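Local coordinates for competence/damage-inducible protein CinA (PDB 2A9S) that is of unknown function but belongs to the CinA competence/damage-inducible family, whose C-terminal domain in relatives acts as a nicotinamide mononucleotide deamidase, at residues 4-7 against 8-12; 37-40 against 41-45; 157-160 against 161-164. All coordinates share one frame; numbering follows the deposited sequence.

Interaction 1: residues 4-7 against 8-12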
ATOM      1  N   SER A   4     -13.647  -6.014  12.424  1.00 28.11           N
ATOM      2  CA  SER A   4     -13.273  -4.674  11.967  1.00 28.02           C
ATOM      3  C   SER A   4     -11.765  -4.466  12.179  1.00 26.67           C
ATOM      4  O   SER A   4     -11.185  -5.020  13.136  1.00 27.08           O
ATOM      5  CB  SER A   4     -14.071  -3.627  12.733  1.00 28.52           C
ATOM      6  OG  SER A   4     -14.540  -2.609  11.858  1.00 34.13           O
ATOM      7  N   LEU A   5     -11.125  -3.728  11.273  1.00 22.96           N
ATOM      8  CA  LEU A   5      -9.719  -3.344  11.460  1.00 20.90           C
ATOM      9  C   LEU A   5      -9.654  -1.833  11.622  1.00 19.22           C
ATOM     10  O   LEU A   5      -9.048  -1.344  12.566  1.00 19.04           O
ATOM     11  CB  LEU A   5      -8.810  -3.841  10.302  1.00 21.04           C
ATOM     12  CG  LEU A   5      -7.326  -3.439  10.329  1.00 21.06           C
ATOM     13  CD1 LEU A   5      -6.565  -3.998  11.549  1.00 18.32           C
ATOM     14  CD2 LEU A   5      -6.580  -3.827   9.038  1.00 20.25           C
ATOM     15  N   PHE A   6     -10.279  -1.098  10.704  1.00 17.45           N
ATOM     16  CA  PHE A   6     -10.296   0.374  10.763  1.00 16.55           C
ATOM     17  C   PHE A   6     -11.467   0.914  11.578  1.00 16.99           C
ATOM     18  O   PHE A   6     -12.462   0.208  11.747  1.00 16.90           O
ATOM     19  CB  PHE A   6     -10.367   0.978   9.349  1.00 14.91           C
ATOM     20  CG  PHE A   6      -9.104   0.760   8.546  1.00 13.07           C
ATOM     21  CD1 PHE A   6      -8.084   1.706   8.586  1.00 14.70           C
ATOM     22  CD2 PHE A   6      -8.921  -0.411   7.798  1.00 13.15           C
ATOM     23  CE1 PHE A   6      -6.894   1.477   7.856  1.00 13.28           C
ATOM     24  CE2 PHE A   6      -7.766  -0.628   7.045  1.00 13.64           C
ATOM     25  CZ  PHE A   6      -6.756   0.331   7.089  1.00 14.92           C
ATOM     26  N   PRO A   7     -11.366   2.176  12.044  1.00 18.54           N
ATOM     27  CA  PRO A   7     -12.519   2.845  12.675  1.00 18.90           C
ATOM     28  C   PRO A   7     -13.782   2.776  11.802  1.00 19.68           C
ATOM     29  O   PRO A   7     -13.713   2.933  10.578  1.00 20.81           O
ATOM     30  CB  PRO A   7     -12.061   4.284  12.806  1.00 18.85           C
ATOM     31  CG  PRO A   7     -10.564   4.191  12.930  1.00 18.98           C
ATOM     32  CD  PRO A   7     -10.179   3.055  12.015  1.00 18.45           C
ATOM     33  N   GLY A   8     -14.928   2.567  12.447  1.00 19.98           N
ATOM     34  CA  GLY A   8     -16.211   2.401  11.775  1.00 20.11           C
ATOM     35  C   GLY A   8     -16.544   3.415  10.692  1.00 20.76           C
ATOM     36  O   GLY A   8     -17.058   3.036   9.620  1.00 20.37           O
ATOM     37  N   ASP A   9     -16.252   4.691  10.960  1.00 20.29           N
ATOM     38  CA  ASP A   9     -16.554   5.707   9.990  1.00 20.73           C
ATOM     39  C   ASP A   9     -15.650   5.608   8.736  1.00 19.54           C
ATOM     40  O   ASP A   9     -16.136   5.857   7.628  1.00 19.12           O
ATOM     41  CB  ASP A   9     -16.602   7.107  10.613  1.00 21.69           C
ATOM     42  CG  ASP A   9     -15.230   7.718  10.818  1.00 25.13           C
ATOM     43  OD1 ASP A   9     -14.369   7.114  11.514  1.00 27.16           O
ATOM     44  OD2 ASP A   9     -15.030   8.829  10.287  1.00 29.89           O
ATOM     45  N   ILE A  10     -14.371   5.227   8.919  1.00 17.61           N
ATOM     46  CA  ILE A  10     -13.448   4.991   7.795  1.00 16.52           C
ATOM     47  C   ILE A  10     -13.917   3.813   6.946  1.00 15.50           C
ATOM     48  O   ILE A  10     -14.002   3.928   5.704  1.00 13.88           O
ATOM     49  CB  ILE A  10     -11.997   4.795   8.260  1.00 16.04           C
ATOM     50  CG1 ILE A  10     -11.438   6.136   8.821  1.00 17.49           C
ATOM     51  CG2 ILE A  10     -11.126   4.195   7.131  1.00 17.85           C
ATOM     52  CD1 ILE A  10     -10.020   6.006   9.434  1.00 18.02           C
ATOM     53  N   GLU A  11     -14.257   2.701   7.609  1.00 15.00           N
ATOM     54  CA  GLU A  11     -14.876   1.579   6.919  1.00 17.47           C
ATOM     55  C   GLU A  11     -16.176   1.969   6.166  1.00 16.92           C
ATOM     56  O   GLU A  11     -16.366   1.559   4.994  1.00 15.68           O
ATOM     57  CB  GLU A  11     -15.148   0.456   7.885  1.00 18.54           C
ATOM     58  CG  GLU A  11     -15.532  -0.792   7.195  1.00 23.46           C
ATOM     59  CD  GLU A  11     -16.057  -1.810   8.160  1.00 31.24           C
ATOM     60  OE1 GLU A  11     -15.550  -1.844   9.312  1.00 33.33           O
ATOM     61  OE2 GLU A  11     -16.971  -2.571   7.761  1.00 34.35           O
ATOM     62  N   GLU A  12     -17.034   2.777   6.810  1.00 18.02           N
ATOM     63  CA  GLU A  12     -18.249   3.338   6.154  1.00 17.92           C
ATOM     64  C   GLU A  12     -17.881   4.100   4.877  1.00 16.09           C
ATOM     65  O   GLU A  12     -18.524   3.924   3.812  1.00 15.10           O
ATOM     66  CB  GLU A  12     -19.031   4.268   7.123  1.00 18.78           C
ATOM     67  CG  GLU A  12     -20.435   4.710   6.638  1.00 20.94           C
ATOM     68  CD  GLU A  12     -21.232   5.701   7.570  1.00 22.80           C
ATOM     69  OE1 GLU A  12     -20.641   6.546   8.335  1.00 28.79           O
ATOM     70  OE2 GLU A  12     -22.499   5.662   7.494  1.00 27.29           O
TER
HETATM   71  O   HOH W   1     -12.228  -1.887   8.315  1.00 32.66           O

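Interaction 2: residues 37-40 against 41-45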
ATOM      1  N   GLY A  37       0.292   2.793   2.838  1.00  9.09           N
ATOM      2  CA  GLY A  37      -0.521   1.728   2.249  1.00 10.60           C
ATOM      3  C   GLY A  37      -1.896   1.571   2.894  1.00  9.94           C
ATOM      4  O   GLY A  37      -2.712   0.789   2.398  1.00 10.27           O
ATOM      5  N   LEU A  38      -2.148   2.272   4.008  1.00  9.89           N
ATOM      6  CA  LEU A  38      -3.423   2.142   4.725  1.00  9.13           C
ATOM      7  C   LEU A  38      -4.621   2.686   3.954  1.00  8.58           C
ATOM      8  O   LEU A  38      -5.740   2.296   4.261  1.00  9.66           O
ATOM      9  CB  LEU A  38      -3.384   2.804   6.103  1.00  9.79           C
ATOM     10  CG  LEU A  38      -2.350   2.223   7.067  1.00  8.49           C
ATOM     11  CD1 LEU A  38      -2.392   2.968   8.432  1.00 10.73           C
ATOM     12  CD2 LEU A  38      -2.595   0.708   7.231  1.00 13.33           C
ATOM     13  N   ILE A  39      -4.398   3.572   2.971  1.00  8.06           N
ATOM     14  CA  ILE A  39      -5.556   4.041   2.194  1.00  8.56           C
ATOM     15  C   ILE A  39      -6.053   2.895   1.300  1.00  8.21           C
ATOM     16  O   ILE A  39      -7.260   2.561   1.320  1.00  9.51           O
ATOM     17  CB  ILE A  39      -5.270   5.320   1.344  1.00  7.80           C
ATOM     18  CG1 ILE A  39      -4.836   6.500   2.234  1.00  8.61           C
ATOM     19  CG2 ILE A  39      -6.544   5.670   0.516  1.00  9.32           C
ATOM     20  CD1 ILE A  39      -4.480   7.721   1.444  1.00 10.99           C
ATOM     21  N   ALA A  40      -5.136   2.313   0.502  1.00  7.76           N
ATOM     22  CA  ALA A  40      -5.467   1.091  -0.256  1.00  8.25           C
ATOM     23  C   ALA A  40      -5.965   0.005   0.709  1.00  8.15           C
ATOM     24  O   ALA A  40      -6.909  -0.716   0.370  1.00  8.74           O
ATOM     25  CB  ALA A  40      -4.278   0.604  -1.069  1.00  7.68           C
ATOM     26  N   GLY A  41      -5.344  -0.091   1.894  1.00  7.99           N
ATOM     27  CA  GLY A  41      -5.725  -1.088   2.908  1.00  9.36           C
ATOM     28  C   GLY A  41      -7.200  -0.930   3.302  1.00  9.52           C
ATOM     29  O   GLY A  41      -7.979  -1.887   3.301  1.00  9.87           O
ATOM     30  N   ALA A  42      -7.583   0.301   3.613  1.00  9.92           N
ATOM     31  CA  ALA A  42      -8.955   0.602   3.985  1.00 10.15           C
ATOM     32  C   ALA A  42      -9.951   0.289   2.863  1.00 10.27           C
ATOM     33  O   ALA A  42     -10.955  -0.346   3.106  1.00 10.80           O
ATOM     34  CB  ALA A  42      -9.092   2.035   4.483  1.00 10.12           C
ATOM     35  N   LEU A  43      -9.658   0.708   1.641  1.00  8.96           N
ATOM     36  CA  LEU A  43     -10.546   0.408   0.507  1.00  9.84           C
ATOM     37  C   LEU A  43     -10.720  -1.097   0.279  1.00 10.31           C
ATOM     38  O   LEU A  43     -11.825  -1.570  -0.056  1.00 10.52           O
ATOM     39  CB  LEU A  43     -10.010   1.048  -0.762  1.00  9.88           C
ATOM     40  CG  LEU A  43     -10.194   2.571  -0.773  1.00 11.18           C
ATOM     41  CD1 LEU A  43      -9.232   3.142  -1.800  1.00 12.32           C
ATOM     42  CD2 LEU A  43     -11.648   2.963  -1.130  1.00 12.62           C
ATOM     43  N   THR A  44      -9.638  -1.857   0.497  1.00  9.34           N
ATOM     44  CA  THR A  44      -9.679  -3.277   0.159  1.00  9.86           C
ATOM     45  C   THR A  44     -10.192  -4.113   1.344  1.00 10.34           C
ATOM     46  O   THR A  44     -10.281  -5.334   1.252  1.00 11.02           O
ATOM     47  CB  THR A  44      -8.344  -3.788  -0.360  1.00 10.56           C
ATOM     48  OG1 THR A  44      -7.332  -3.544   0.607  1.00  9.49           O
ATOM     49  CG2 THR A  44      -7.929  -3.060  -1.659  1.00 11.62           C
ATOM     50  N   GLU A  45     -10.566  -3.461   2.446  1.00 10.98           N
ATOM     51  CA  GLU A  45     -11.350  -4.148   3.495  1.00 12.06           C
ATOM     52  C   GLU A  45     -12.774  -4.542   3.006  1.00 13.00           C
ATOM     53  O   GLU A  45     -13.400  -5.463   3.544  1.00 14.12           O
ATOM     54  CB  GLU A  45     -11.434  -3.273   4.752  1.00 12.12           C
ATOM     55  CG  GLU A  45     -10.155  -3.339   5.601  1.00 15.00           C
ATOM     56  CD  GLU A  45      -9.969  -4.729   6.245  1.00 19.39           C
ATOM     57  OE1 GLU A  45     -10.744  -5.101   7.191  1.00 19.87           O
ATOM     58  OE2 GLU A  45      -9.031  -5.429   5.823  1.00 20.39           O
TER

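Interaction 3: residues 157-160 against 161-164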
ATOM      1  N   THR A 157      -9.676  11.613   5.569  1.00 11.49           N
ATOM      2  CA  THR A 157      -9.774  12.756   4.654  1.00 12.33           C
ATOM      3  C   THR A 157      -9.604  12.319   3.192  1.00 12.15           C
ATOM      4  O   THR A 157     -10.311  12.825   2.320  1.00 11.87           O
ATOM      5  CB  THR A 157      -8.744  13.839   5.020  1.00 11.69           C
ATOM      6  OG1 THR A 157      -8.880  14.173   6.416  1.00 13.03           O
ATOM      7  CG2 THR A 157      -8.925  15.090   4.136  1.00 11.79           C
ATOM      8  N   ALA A 158      -8.662  11.402   2.937  1.00 11.04           N
ATOM      9  CA  ALA A 158      -8.405  10.861   1.594  1.00 10.97           C
ATOM     10  C   ALA A 158      -9.694  10.264   1.000  1.00 11.22           C
ATOM     11  O   ALA A 158     -10.059  10.532  -0.170  1.00 11.19           O
ATOM     12  CB  ALA A 158      -7.319   9.806   1.685  1.00 11.75           C
ATOM     13  N   LEU A 159     -10.400   9.486   1.822  1.00 11.48           N
ATOM     14  CA  LEU A 159     -11.644   8.838   1.376  1.00 11.51           C
ATOM     15  C   LEU A 159     -12.757   9.860   1.136  1.00 12.35           C
ATOM     16  O   LEU A 159     -13.461   9.774   0.121  1.00 12.86           O
ATOM     17  CB  LEU A 159     -12.066   7.732   2.358  1.00 11.32           C
ATOM     18  CG  LEU A 159     -11.021   6.589   2.523  1.00 10.39           C
ATOM     19  CD1 LEU A 159     -11.603   5.536   3.444  1.00 11.15           C
ATOM     20  CD2 LEU A 159     -10.553   5.945   1.186  1.00 11.03           C
ATOM     21  N   GLU A 160     -12.869  10.845   2.028  1.00 11.94           N
ATOM     22  CA  GLU A 160     -13.794  11.982   1.854  1.00 14.16           C
ATOM     23  C   GLU A 160     -13.582  12.689   0.521  1.00 13.63           C
ATOM     24  O   GLU A 160     -14.548  12.977  -0.211  1.00 15.00           O
ATOM     25  CB  GLU A 160     -13.651  12.974   3.019  1.00 13.43           C
ATOM     26  CG  GLU A 160     -14.193  12.394   4.330  1.00 16.16           C
ATOM     27  CD  GLU A 160     -13.852  13.264   5.545  1.00 15.75           C
ATOM     28  OE1 GLU A 160     -13.019  14.198   5.418  1.00 17.56           O
ATOM     29  OE2 GLU A 160     -14.428  13.012   6.627  1.00 18.98           O
ATOM     30  N   MET A 161     -12.319  12.925   0.179  1.00 13.52           N
ATOM     31  CA  MET A 161     -11.961  13.579  -1.072  1.00 14.07           C
ATOM     32  C   MET A 161     -12.272  12.769  -2.326  1.00 14.95           C
ATOM     33  O   MET A 161     -12.714  13.349  -3.334  1.00 15.88           O
ATOM     34  CB  MET A 161     -10.491  14.000  -1.063  1.00 14.51           C
ATOM     35  CG  MET A 161     -10.194  15.101  -0.051  1.00 12.45           C
ATOM     36  SD  MET A 161      -8.423  15.393   0.138  1.00 10.70           S
ATOM     37  CE  MET A 161      -7.961  16.002  -1.494  1.00 14.78           C
ATOM     38  N   LEU A 162     -12.026  11.456  -2.302  1.00 14.93           N
ATOM     39  CA  LEU A 162     -12.431  10.592  -3.423  1.00 15.42           C
ATOM     40  C   LEU A 162     -13.938  10.718  -3.682  1.00 16.90           C
ATOM     41  O   LEU A 162     -14.380  10.860  -4.843  1.00 16.90           O
ATOM     42  CB  LEU A 162     -12.061   9.133  -3.160  1.00 14.42           C
ATOM     43  CG  LEU A 162     -10.597   8.800  -3.417  1.00 13.89           C
ATOM     44  CD1 LEU A 162     -10.321   7.324  -2.965  1.00 13.68           C
ATOM     45  CD2 LEU A 162     -10.271   9.001  -4.887  1.00 12.05           C
ATOM     46  N   ILE A 163     -14.722  10.662  -2.612  1.00 17.07           N
ATOM     47  CA  ILE A 163     -16.173  10.842  -2.736  1.00 18.79           C
ATOM     48  C   ILE A 163     -16.502  12.193  -3.359  1.00 19.75           C
ATOM     49  O   ILE A 163     -17.296  12.257  -4.306  1.00 19.74           O
ATOM     50  CB  ILE A 163     -16.897  10.662  -1.391  1.00 18.40           C
ATOM     51  CG1 ILE A 163     -16.750   9.215  -0.933  1.00 19.09           C
ATOM     52  CG2 ILE A 163     -18.412  11.073  -1.507  1.00 18.46           C
ATOM     53  CD1 ILE A 163     -16.938   8.971   0.579  1.00 20.16           C
ATOM     54  N   ALA A 164     -15.863  13.260  -2.869  1.00 20.14           N
ATOM     55  CA  ALA A 164     -16.111  14.613  -3.375  1.00 20.49           C
ATOM     56  C   ALA A 164     -15.728  14.771  -4.842  1.00 21.79           C
ATOM     57  O   ALA A 164     -16.467  15.408  -5.624  1.00 21.54           O
ATOM     58  CB  ALA A 164     -15.383  15.644  -2.523  1.00 20.32           C
TER

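Interaction 1: residues 4-7 against 8-12
At the N-terminus of helix 8-24, Pro7 holds the N-cap position and its carbonyl starts the helical bonding: Glu11 N donates a hydrogen bond to Pro7 O at 3.0 Å, with an N-H...O angle of 168°. Proline's missing N-H costs the helix nothing here, because the bonding begins with the Pro7 carbonyl, and its ring restricts phi and so stiffens the lead-in. The ring also packs. Pro7 and Ile10 lie side by side and point the same way, with Pro7 CD 3.9 Å from Ile10 CD1, the end of the isoleucine's longer branch. The shorter branch serves Phe6 instead: Ile10 CG2 stands 4.0 Å from Phe6 CB and comes up obliquely beside the ring. Both branches are used because CG1 lies anti to the carbonyl carbon (chi1 -69°) while CG2 lies anti to the backbone N, a division of labour for which a beta-branched residue is well fitted. In the fold, this lead-in segment and first turn join two other helices: Phe6 reaches Leu38 and Ala42 of helix 38-43 and Leu152 of helix 147-167, and also packs on Leu5 of the second subunit. The polar side of the turn belongs to Glu11. Its extended chain, with CG anti to the backbone N (chi1 -169°), carries OE1 back to Ser4 OG at 2.8 Å, a weak hydrogen bond. A water accepts from Phe6 N at 3.2 Å and makes a weak, longer link to the same Glu11 OE1, while OE2 forms a salt bridge with Arg15 one turn on. Asp9 turns its carboxylate to Arg156 of helix 147-167 in a second salt bridge, with OD1 3.9 Å from Pro7 CB.

Interaction 2: residues 37-40 against 41-45
Four successive backbone bonds, from Gly41 N to Gly37 O at 2.8 Å through to Thr44 N to Ala40 O at 3.0 Å, build the short helix 38-43. It is the helix of a beta-alpha-beta unit, between strands 28-32 and 53-59. Gly37 is the N-cap, and its positive phi of 113° is one that a residue with a CB would hold only under strain. The bonds differ in approach: Gly41 N lies in the plane of the Gly37 carbonyl, whereas Ala42 N stands 39° out of the plane of the Leu38 carbonyl. Glu32, at the end of strand 28-32, accepts hydrogen bonds from Ile39 N (OE1) and Ala40 N (OE2), which occupies N-H groups of the first turn. On the side facing strand 28-32, Ile39 CG2 meets Leu43 CD1 loosely at 4.4 Å, and both residues continue onto Thr30 of that strand. Leu43 CG, anti to its carbonyl carbon, also sits 3.6 Å from Ile39 O. Small residues suit the middle of the helix: at Gly41 a CB would sit tight against Gly37 O, and Ala40 packs on Thr30 of its own chain and on Tyr60 of the second subunit. Thr44 turns OG1 back over the last turn, between its own N and carbonyl carbon (chi1 57°), where OG1 accepts a hydrogen bond from Arg151 NH1 of the second subunit and lies 2.9 Å from Ala40 O.

Interaction 3: residues 157-160 against 161-164
Met161 folds back over the preceding turn of helix 147-167, its side chain crossing that of Thr157 obliquely, with SD 4.0 Å from Thr157 CG2. The bend at chi3 (65°) turns the terminal methyl aside, and CG comes within 3.3 Å of Thr157 O, the carbonyl that also accepts Met161 N at 2.9 Å. The Met161 N bond is one of four successive i to i+4 hydrogen bonds of the alpha helix, the others being Leu162 N to Ala158 O, Ile163 N to Leu159 O and Ala164 N to Glu160 O. Leu159 and Leu162 meet more loosely, CD2 to CD1 at 4.4 Å. Ile163 lays its longer branch back along the helix, bringing CD1 to 3.6 Å from Leu159 O.

Further out, the side chains divide the helix between sheet and helices. Thr157 and Met161 rest on Leu126 of strand 123-130, and Met161 reaches His138 of strand 135-141; an unbranched, flexible methionine can fill such a seam between strands. Leu159 and Ile163 turn to Ile17 of helix 8-24, and Ala158 is small enough to let Ile39 of helix 38-43 approach. Glu160, exposed, suits the outer side of the helix. The hydroxyl of Thr157 is satisfied within the buried interior by Tyr142 OH and Ala153 O, while its methyl CG2, anti to the backbone N, is the branch left to face Met161 SD.

Along the chain the three contacts come in series: interaction 1 at the start of helix 8-24, interaction 2 on helix 38-43 and interaction 3 late in helix 147-167. Their centres lie about 11 Å (1 and 2), about 14 Å (1 and 3) and about 13 Å (2 and 3) apart, and each pair touches. Phe6 CE2 packs on Ala42 CA at 3.5 Å, Ile39 CD1 on Ala158 CB at 3.5 Å, and Ile10 O lies 3.7 Å from Leu159 CD1. The three helices pack against one another, and helices 38-43 and 147-167 also rest on strands of the mixed sheet. Interactions 1 and 2 also reach the second subunit, whereas interaction 3 stays within its own chain.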